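Sodium/calcium exchanger regulatory protein 1 (PDB 3PPT) binds fatty acids such as palmitoleate, which it may transport, as well as polyphosphoinositides and phosphatidic acid, and when phosphorylated stimulates the optic nerve sodium/calcium exchanger. Local coordinates at residues Leu4-Leu10 with Ala36-Ile42; Tyr19-Val23 with Leu116-Asp120; Asp47-Ile51 with Ile62-Ile66. One frame throughout, in Å; residues are numbered along the deposited sequence.

Overall arrangement
From the N terminus the chain enters strand 6-14, passes through helices 16-23 and 27-35, and returns in strand 39-45 beside the first strand; contact 1 closes this helical excursion. Contact 2 opens within that excursion, at 19-23, and closes only at 116-120, so contacts 1 and 2 cross, and helix 16-23 is brought against strand 111-118, late in the chain. Contact 3 follows contact 1 in series and is nested inside the long loop of contact 2, closing the hairpin of strands 48-54 and 59-65. Contacts 1 and 3 touch, Ile42 CG2 lying 3.8 Å from Trp49 CZ3, whereas the centres of contacts 2 and 3 are about 23 Å apart.

Contact 1 of 3, residues Leu4-Leu10 with Ala36-Ile42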
loop_
_atom_site.group_PDB
_atom_site.type_symbol
_atom_site.label_atom_id
_atom_site.label_comp_id
_atom_site.label_asym_id
_atom_site.label_seq_id
_atom_site.Cartn_x
_atom_site.Cartn_y
_atom_site.Cartn_z
ATOM N N LEU A 4 -3.057 -1.780 12.534
ATOM C CA LEU A 4 -2.419 -1.097 11.415
ATOM C C LEU A 4 -2.449 0.416 11.602
ATOM O O LEU A 4 -1.678 1.130 10.981
ATOM C CB LEU A 4 -3.083 -1.503 10.090
ATOM C CG LEU A 4 -2.675 -2.883 9.569
ATOM C CD1 LEU A 4 -3.632 -3.331 8.471
ATOM C CD2 LEU A 4 -1.217 -2.892 9.077
ATOM N N ALA A 5 -3.329 0.898 12.478
ATOM C CA ALA A 5 -3.394 2.330 12.756
ATOM C C ALA A 5 -2.059 2.858 13.261
ATOM O O ALA A 5 -1.379 2.211 14.064
ATOM C CB ALA A 5 -4.494 2.634 13.789
ATOM N N GLY A 6 -1.696 4.036 12.775
ATOM C CA GLY A 6 -0.521 4.745 13.253
ATOM C C GLY A 6 0.368 5.155 12.099
ATOM O O GLY A 6 -0.091 5.286 10.959
ATOM N N LYS A 7 1.647 5.359 12.392
ATOM C CA LYS A 7 2.599 5.796 11.380
ATOM C C LYS A 7 3.690 4.756 11.198
ATOM O O LYS A 7 4.139 4.124 12.165
ATOM C CB LYS A 7 3.196 7.152 11.775
ATOM C CG LYS A 7 4.175 7.706 10.763
ATOM C CD LYS A 7 4.553 9.139 11.086
ATOM C CE LYS A 7 5.445 9.686 10.003
ATOM N NZ LYS A 7 5.804 11.091 10.302
ATOM N N TRP A 8 4.114 4.589 9.948
ATOM C CA TRP A 8 5.018 3.528 9.536
ATOM C C TRP A 8 6.050 4.107 8.583
ATOM O O TRP A 8 5.727 4.996 7.799
ATOM C CB TRP A 8 4.224 2.459 8.772
ATOM C CG TRP A 8 3.147 1.834 9.588
ATOM C CD1 TRP A 8 1.814 2.148 9.595
ATOM C CD2 TRP A 8 3.316 0.773 10.530
ATOM N NE1 TRP A 8 1.143 1.333 10.486
ATOM C CE2 TRP A 8 2.045 0.485 11.072
ATOM C CE3 TRP A 8 4.421 0.032 10.961
ATOM C CZ2 TRP A 8 1.855 -0.512 12.034
ATOM C CZ3 TRP A 8 4.234 -0.953 11.909
ATOM C CH2 TRP A 8 2.958 -1.217 12.436
ATOM N N ILE A 9 7.271 3.589 8.608
ATOM C CA ILE A 9 8.292 4.016 7.647
ATOM C C ILE A 9 8.993 2.791 7.047
ATOM O O ILE A 9 9.235 1.810 7.742
ATOM C CB ILE A 9 9.280 5.019 8.295
ATOM C CG1 ILE A 9 10.141 5.704 7.229
ATOM C CG2 ILE A 9 10.113 4.338 9.391
ATOM C CD1 ILE A 9 10.820 6.976 7.735
ATOM N N LEU A 10 9.290 2.834 5.750
ATOM C CA LEU A 10 9.832 1.662 5.075
ATOM C C LEU A 10 11.164 1.243 5.672
ATOM O O LEU A 10 12.048 2.079 5.843
ATOM C CB LEU A 10 10.047 1.965 3.597
ATOM C CG LEU A 10 10.507 0.768 2.758
ATOM C CD1 LEU A 10 9.376 -0.244 2.598
ATOM C CD2 LEU A 10 11.041 1.222 1.395
ATOM N N ALA A 36 12.995 5.682 -2.825
ATOM C CA ALA A 36 12.196 6.332 -1.795
ATOM C C ALA A 36 12.190 5.574 -0.472
ATOM O O ALA A 36 12.380 4.354 -0.429
ATOM C CB ALA A 36 10.765 6.528 -2.283
ATOM N N THR A 37 11.912 6.308 0.597
ATOM C CA THR A 37 11.672 5.724 1.911
ATOM C C THR A 37 10.320 6.236 2.389
ATOM O O THR A 37 10.240 7.129 3.226
ATOM C CB THR A 37 12.777 6.110 2.918
ATOM O OG1 THR A 37 14.057 5.834 2.339
ATOM C CG2 THR A 37 12.623 5.318 4.215
ATOM N N PRO A 38 9.239 5.666 1.855
ATOM C CA PRO A 38 7.913 6.211 2.153
ATOM C C PRO A 38 7.469 6.011 3.588
ATOM O O PRO A 38 7.894 5.074 4.282
ATOM C CB PRO A 38 6.993 5.403 1.236
ATOM C CG PRO A 38 7.748 4.134 0.980
ATOM C CD PRO A 38 9.177 4.548 0.898
ATOM N N THR A 39 6.589 6.901 4.021
ATOM C CA THR A 39 5.835 6.682 5.241
ATOM C C THR A 39 4.395 6.357 4.872
ATOM O O THR A 39 3.880 6.819 3.847
ATOM C CB THR A 39 5.827 7.902 6.161
ATOM O OG1 THR A 39 5.171 8.997 5.506
ATOM C CG2 THR A 39 7.258 8.276 6.552
ATOM N N GLN A 40 3.741 5.583 5.728
ATOM C CA GLN A 40 2.299 5.394 5.644
ATOM C C GLN A 40 1.687 5.814 6.963
ATOM O O GLN A 40 2.167 5.429 8.041
ATOM C CB GLN A 40 1.926 3.947 5.334
ATOM C CG GLN A 40 2.267 3.539 3.904
ATOM C CD GLN A 40 1.721 2.168 3.531
ATOM O OE1 GLN A 40 0.691 1.739 4.061
ATOM N NE2 GLN A 40 2.395 1.480 2.604
ATOM N N GLU A 41 0.616 6.590 6.877
ATOM C CA GLU A 41 -0.148 6.966 8.048
ATOM C C GLU A 41 -1.551 6.449 7.874
ATOM O O GLU A 41 -2.242 6.799 6.914
ATOM C CB GLU A 41 -0.132 8.467 8.213
ATOM C CG GLU A 41 1.211 8.928 8.687
ATOM C CD GLU A 41 1.364 10.414 8.618
ATOM O OE1 GLU A 41 1.498 10.920 7.487
ATOM O OE2 GLU A 41 1.356 11.067 9.690
ATOM N N ILE A 42 -1.948 5.584 8.798
ATOM C CA ILE A 42 -3.198 4.861 8.681
ATOM C C ILE A 42 -4.085 5.256 9.848
ATOM O O ILE A 42 -3.662 5.224 11.010
ATOM C CB ILE A 42 -2.921 3.337 8.694
ATOM C CG1 ILE A 42 -2.018 2.964 7.505
ATOM C CG2 ILE A 42 -4.223 2.528 8.718
ATOM C CD1 ILE A 42 -1.643 1.496 7.437
#
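Gly6 and Ile42 face each other as an antiparallel hydrogen-bonded pair, each backbone N donating to the other's O, and Trp8 with Gln40 repeats the pattern; a further bond runs from Leu10 N to Pro38 O. Between these rungs Lys7 with Glu41 and Ile9 with Thr39 form non-hydrogen-bonded pairs, where CA-H...O contacts such as Thr39 CA to Trp8 O, 3.1 Å, fill in. At the backbone angles of Gly6 any CB would collide with the carbonyl O of Ala5, so only glycine fits well.

Among side-chain bonds, Trp8 NE1 reaches back to Leu4 O at 2.9 Å and 171°. The acceptor lies in the indole plane, but the donor is tilted from the carbonyl plane. With CG anti to the carbonyl carbon (chi1 -61°), the indole presents the edge at CD1 to Gln40 O, 3.6 Å away.

Of the apolar pairs, Leu10 CB meets Pro38 CD at 3.8 Å, and Ile42 CD1 approaches Trp8 CD1 obliquely at 4.1 Å. Ile42 CB also rests in van der Waals contact on Leu4 O, 3.4 Å away. With an alanine in place of Trp8 the N-H offered to Leu4 O is gone, which would probably leave that carbonyl without its mate and open a gap beside Ile42 CD1. On the other side of the sheet, Ile9 CG1 meets Thr39 CG2 at 3.9 Å.

The Gln40 side chain belongs to the palmitoleate pocket; its OE1 accepts a bond from Arg105 and its NE2 makes a weak one to Tyr127. Segments 4-10 and 36-42 lie on adjacent antiparallel strands of the beta-barrel, joined through the helix-turn-helix typical of fatty-acid binding proteins.

Contact 2 of 3, residues Tyr19-Val23 with Leu116-Asp120; sequences YMKAV and LKVND
Tyr19 lays one face of its ring over Leu116, whose CB stands 4.0 Å from the ring centroid and 26° off the normal, a CH-pi contact displaced toward the rim at CE1. Leu116 CD2 continues along the ring and comes to 4.0 Å from Tyr19 CE2. The CD1 end of the same ring meets Val118, whose CG1 lies 3.4 Å from Tyr19 CD1 in an oblique approach. With CG anti to the backbone N (chi1 178°), the ring extends from the helix toward the strand. Helix 16-23 belongs to the helical lid of the fatty-acid binding protein fold, and the contact seats it on strand 111-118 of the barrel; Met20 of the helix and Leu116 of the strand both line the palmitoleate pocket. One turn further along, Ala22 CB touches Val118 CG1 at 3.6 Å, while Val23 CG1 meets the other branch, Val118 CG2, at 4.0 Å. The phenol is anchored beyond the two segments: Tyr19 OH is hydrogen-bonded to Ser101 OG, which also bonds to Lys117 O, and the Tyr19 side chain also touches Leu103 and Cys123.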
loop_
_atom_site.group_PDB
_atom_site.type_symbol
_atom_site.label_atom_id
_atom_site.label_comp_id
_atom_site.label_asym_id
_atom_site.label_seq_id
_atom_site.Cartn_x
_atom_site.Cartn_y
_atom_site.Cartn_z
ATOM N N TYR A 19 7.546 -5.452 -9.570
ATOM C CA TYR A 19 6.154 -5.075 -9.353
ATOM C C TYR A 19 5.822 -3.843 -10.212
ATOM O O TYR A 19 4.833 -3.824 -10.961
ATOM C CB TYR A 19 5.853 -4.812 -7.861
ATOM C CG TYR A 19 4.416 -4.367 -7.681
ATOM C CD1 TYR A 19 3.400 -5.300 -7.513
ATOM C CD2 TYR A 19 4.066 -3.017 -7.736
ATOM C CE1 TYR A 19 2.088 -4.907 -7.406
ATOM C CE2 TYR A 19 2.755 -2.619 -7.635
ATOM C CZ TYR A 19 1.771 -3.567 -7.471
ATOM O OH TYR A 19 0.460 -3.179 -7.381
ATOM N N MET A 20 6.646 -2.802 -10.097
ATOM C CA MET A 20 6.414 -1.590 -10.869
ATOM C C MET A 20 6.474 -1.828 -12.382
ATOM O O MET A 20 5.665 -1.272 -13.114
ATOM C CB MET A 20 7.395 -0.496 -10.461
ATOM C CG MET A 20 7.104 0.076 -9.071
ATOM S SD MET A 20 8.080 1.541 -8.732
ATOM C CE MET A 20 9.712 0.818 -8.538
ATOM N N LYS A 21 7.413 -2.649 -12.849
ATOM C CA LYS A 21 7.467 -2.974 -14.275
ATOM C C LYS A 21 6.175 -3.650 -14.726
ATOM O O LYS A 21 5.654 -3.343 -15.792
ATOM C CB LYS A 21 8.673 -3.854 -14.596
ATOM C CG LYS A 21 9.997 -3.105 -14.547
ATOM C CD LYS A 21 11.165 -4.023 -14.873
ATOM C CE LYS A 21 12.473 -3.260 -14.818
ATOM N NZ LYS A 21 13.636 -4.150 -15.076
ATOM N N ALA A 22 5.635 -4.534 -13.891
ATOM C CA ALA A 22 4.439 -5.289 -14.249
ATOM C C ALA A 22 3.221 -4.379 -14.369
ATOM O O ALA A 22 2.331 -4.649 -15.170
ATOM C CB ALA A 22 4.184 -6.396 -13.250
ATOM N N VAL A 23 3.179 -3.294 -13.595
ATOM C CA VAL A 23 2.038 -2.382 -13.696
ATOM C C VAL A 23 2.298 -1.235 -14.673
ATOM O O VAL A 23 1.419 -0.413 -14.910
ATOM C CB VAL A 23 1.536 -1.849 -12.322
ATOM C CG1 VAL A 23 1.207 -3.006 -11.394
ATOM C CG2 VAL A 23 2.551 -0.905 -11.680
ATOM N N LEU A 116 2.564 -7.033 -2.123
ATOM C CA LEU A 116 1.956 -6.533 -3.347
ATOM C C LEU A 116 2.061 -7.609 -4.403
ATOM O O LEU A 116 3.162 -8.063 -4.719
ATOM C CB LEU A 116 2.661 -5.263 -3.834
ATOM C CG LEU A 116 2.700 -4.076 -2.858
ATOM C CD1 LEU A 116 3.888 -4.165 -1.918
ATOM C CD2 LEU A 116 2.727 -2.754 -3.619
ATOM N N LYS A 117 0.925 -8.020 -4.952
ATOM C CA LYS A 117 0.917 -9.069 -5.967
ATOM C C LYS A 117 0.248 -8.612 -7.259
ATOM O O LYS A 117 -0.852 -8.056 -7.242
ATOM C CB LYS A 117 0.222 -10.329 -5.445
ATOM C CG LYS A 117 0.910 -10.970 -4.256
ATOM C CD LYS A 117 0.209 -12.257 -3.846
ATOM C CE LYS A 117 0.764 -12.808 -2.544
ATOM N NZ LYS A 117 0.027 -14.030 -2.105
ATOM N N VAL A 118 0.923 -8.855 -8.377
ATOM C CA VAL A 118 0.383 -8.537 -9.691
ATOM C C VAL A 118 0.865 -9.632 -10.624
ATOM O O VAL A 118 2.042 -9.985 -10.604
ATOM C CB VAL A 118 0.835 -7.141 -10.203
ATOM C CG1 VAL A 118 2.347 -7.018 -10.250
ATOM C CG2 VAL A 118 0.228 -6.848 -11.568
ATOM N N ASN A 119 -0.046 -10.194 -11.415
ATOM C CA ASN A 119 0.299 -11.295 -12.293
ATOM C C ASN A 119 1.099 -12.324 -11.506
ATOM O O ASN A 119 0.640 -12.795 -10.471
ATOM C CB ASN A 119 1.058 -10.775 -13.515
ATOM C CG ASN A 119 0.226 -9.811 -14.340
ATOM O OD1 ASN A 119 -0.998 -9.926 -14.393
ATOM N ND2 ASN A 119 0.885 -8.850 -14.981
ATOM N N ASP A 120 2.316 -12.623 -11.947
ATOM C CA ASP A 120 3.138 -13.602 -11.244
ATOM C C ASP A 120 4.194 -13.006 -10.322
ATOM O O ASP A 120 5.067 -13.722 -9.833
ATOM C CB ASP A 120 3.803 -14.524 -12.252
ATOM C CG ASP A 120 2.804 -15.236 -13.103
ATOM O OD1 ASP A 120 2.043 -16.051 -12.539
ATOM O OD2 ASP A 120 2.767 -14.966 -14.319
#

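Contact 3 of 3, residues Asp47-Ile51 with Ile62-Ile66; sequences DSWSI and ISFTI
Trp49 packs from its first side-chain atom onward against strand 59-65 and Ile66 just after it. Its CB sits over the face of the Phe64 ring, 3.6 Å from the centroid, in a CH-pi contact displaced toward CZ and CE1. CG follows, 3.6 Å from Phe64 CE1. The five-membered ring and the phenyl are near parallel, planes at 17°, but so far slid apart that they barely overlap. A chi1 of 54°, with CG between the backbone N and the carbonyl carbon, brings the Phe64 ring against Trp49 CB. Further out along the indole, CD1 meets Ile66 CG1 at 3.8 Å, NE1 lies 3.6 Å from the same Ile66 CG1, and Ile66 CD1 stands over one face of the five-membered ring. On the benzo side CE3 is still 4.1 Å from Phe64 CZ, and the far tip turns to contact 1, where CZ3 meets Ile42 and CH2 meets Leu4.

Paired backbone bonds hold Trp49 to Phe64 and Ile51 to Ile62, while Ile66 N donates to Asp47 O. Beside that last rung a water donates to both Asp47 OD2 and Ile66 O, at 2.8 Å each.

The pair forms a beta-hairpin in the barrel wall: strand 48-54 is flanked by 39-45, while the Trp49 and Phe64 side chains touch Met91 of strand 90-96 and, on strand 79-87, Ile86 and Cys84 respectively.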
loop_
_atom_site.group_PDB
_atom_site.type_symbol
_atom_site.label_atom_id
_atom_site.label_comp_id
_atom_site.label_asym_id
_atom_site.label_seq_id
_atom_site.Cartn_x
_atom_site.Cartn_y
_atom_site.Cartn_z
ATOM N N ASP A 47 -15.362 1.100 10.687
ATOM C CA ASP A 47 -15.016 0.512 9.393
ATOM C C ASP A 47 -14.574 1.559 8.370
ATOM O O ASP A 47 -14.517 1.283 7.174
ATOM C CB ASP A 47 -16.153 -0.348 8.837
ATOM C CG ASP A 47 -17.437 0.431 8.634
ATOM O OD1 ASP A 47 -17.447 1.654 8.885
ATOM O OD2 ASP A 47 -18.444 -0.187 8.214
ATOM N N SER A 48 -14.290 2.765 8.851
ATOM C CA SER A 48 -13.754 3.824 8.008
ATOM C C SER A 48 -12.238 3.874 8.144
ATOM O O SER A 48 -11.700 3.875 9.255
ATOM C CB SER A 48 -14.358 5.180 8.384
ATOM O OG SER A 48 -15.745 5.224 8.099
ATOM N N TRP A 49 -11.556 3.918 7.005
ATOM C CA TRP A 49 -10.098 3.943 6.966
ATOM C C TRP A 49 -9.583 5.093 6.124
ATOM O O TRP A 49 -10.233 5.518 5.173
ATOM C CB TRP A 49 -9.564 2.666 6.313
ATOM C CG TRP A 49 -9.666 1.440 7.150
ATOM C CD1 TRP A 49 -10.798 0.901 7.695
ATOM C CD2 TRP A 49 -8.586 0.583 7.532
ATOM N NE1 TRP A 49 -10.482 -0.238 8.399
ATOM C CE2 TRP A 49 -9.130 -0.454 8.315
ATOM C CE3 TRP A 49 -7.207 0.592 7.278
ATOM C CZ2 TRP A 49 -8.343 -1.471 8.861
ATOM C CZ3 TRP A 49 -6.421 -0.412 7.825
ATOM C CH2 TRP A 49 -6.994 -1.438 8.604
ATOM N N SER A 50 -8.393 5.578 6.464
ATOM C CA SER A 50 -7.635 6.396 5.529
ATOM C C SER A 50 -6.169 6.009 5.564
ATOM O O SER A 50 -5.640 5.615 6.607
ATOM C CB SER A 50 -7.812 7.888 5.798
ATOM O OG SER A 50 -7.284 8.243 7.059
ATOM N N ILE A 51 -5.525 6.097 4.408
ATOM C CA ILE A 51 -4.103 5.789 4.308
ATOM C C ILE A 51 -3.417 6.851 3.473
ATOM O O ILE A 51 -3.759 7.055 2.303
ATOM C CB ILE A 51 -3.852 4.418 3.647
ATOM C CG1 ILE A 51 -4.590 3.307 4.397
ATOM C CG2 ILE A 51 -2.358 4.125 3.599
ATOM C CD1 ILE A 51 -4.332 1.921 3.843
ATOM N N ILE A 62 -5.937 7.865 0.326
ATOM C CA ILE A 62 -7.198 7.209 0.067
ATOM C C ILE A 62 -8.005 7.129 1.348
ATOM O O ILE A 62 -7.452 7.058 2.454
ATOM C CB ILE A 62 -7.026 5.798 -0.539
ATOM C CG1 ILE A 62 -6.273 4.873 0.420
ATOM C CG2 ILE A 62 -6.343 5.862 -1.902
ATOM C CD1 ILE A 62 -6.183 3.437 -0.065
ATOM N N SER A 63 -9.323 7.172 1.203
ATOM C CA SER A 63 -10.211 6.912 2.326
ATOM C C SER A 63 -11.347 6.041 1.825
ATOM O O SER A 63 -11.791 6.180 0.685
ATOM C CB SER A 63 -10.715 8.199 3.003
ATOM O OG SER A 63 -11.418 9.044 2.113
ATOM N N PHE A 64 -11.780 5.115 2.670
ATOM C CA PHE A 64 -12.728 4.101 2.250
ATOM C C PHE A 64 -13.455 3.495 3.421
ATOM O O PHE A 64 -13.064 3.657 4.572
ATOM C CB PHE A 64 -12.015 2.991 1.446
ATOM C CG PHE A 64 -10.831 2.367 2.159
ATOM C CD1 PHE A 64 -11.004 1.261 2.987
ATOM C CD2 PHE A 64 -9.551 2.885 1.998
ATOM C CE1 PHE A 64 -9.927 0.678 3.628
ATOM C CE2 PHE A 64 -8.463 2.307 2.645
ATOM C CZ PHE A 64 -8.649 1.205 3.461
ATOM N N THR A 65 -14.531 2.798 3.093
ATOM C CA THR A 65 -15.278 1.995 4.041
ATOM C C THR A 65 -15.002 0.541 3.694
ATOM O O THR A 65 -15.066 0.165 2.527
ATOM C CB THR A 65 -16.790 2.254 3.897
ATOM O OG1 THR A 65 -17.052 3.655 4.051
ATOM C CG2 THR A 65 -17.579 1.458 4.937
ATOM N N ILE A 66 -14.677 -0.271 4.696
ATOM C CA ILE A 66 -14.459 -1.695 4.468
ATOM C C ILE A 66 -15.664 -2.305 3.749
ATOM O O ILE A 66 -16.808 -2.088 4.146
ATOM C CB ILE A 66 -14.201 -2.431 5.796
ATOM C CG1 ILE A 66 -12.868 -1.964 6.407
ATOM C CG2 ILE A 66 -14.247 -3.950 5.607
ATOM C CD1 ILE A 66 -11.633 -2.332 5.586
HETATM O O HOH W 1 -17.808 -2.450 6.734
#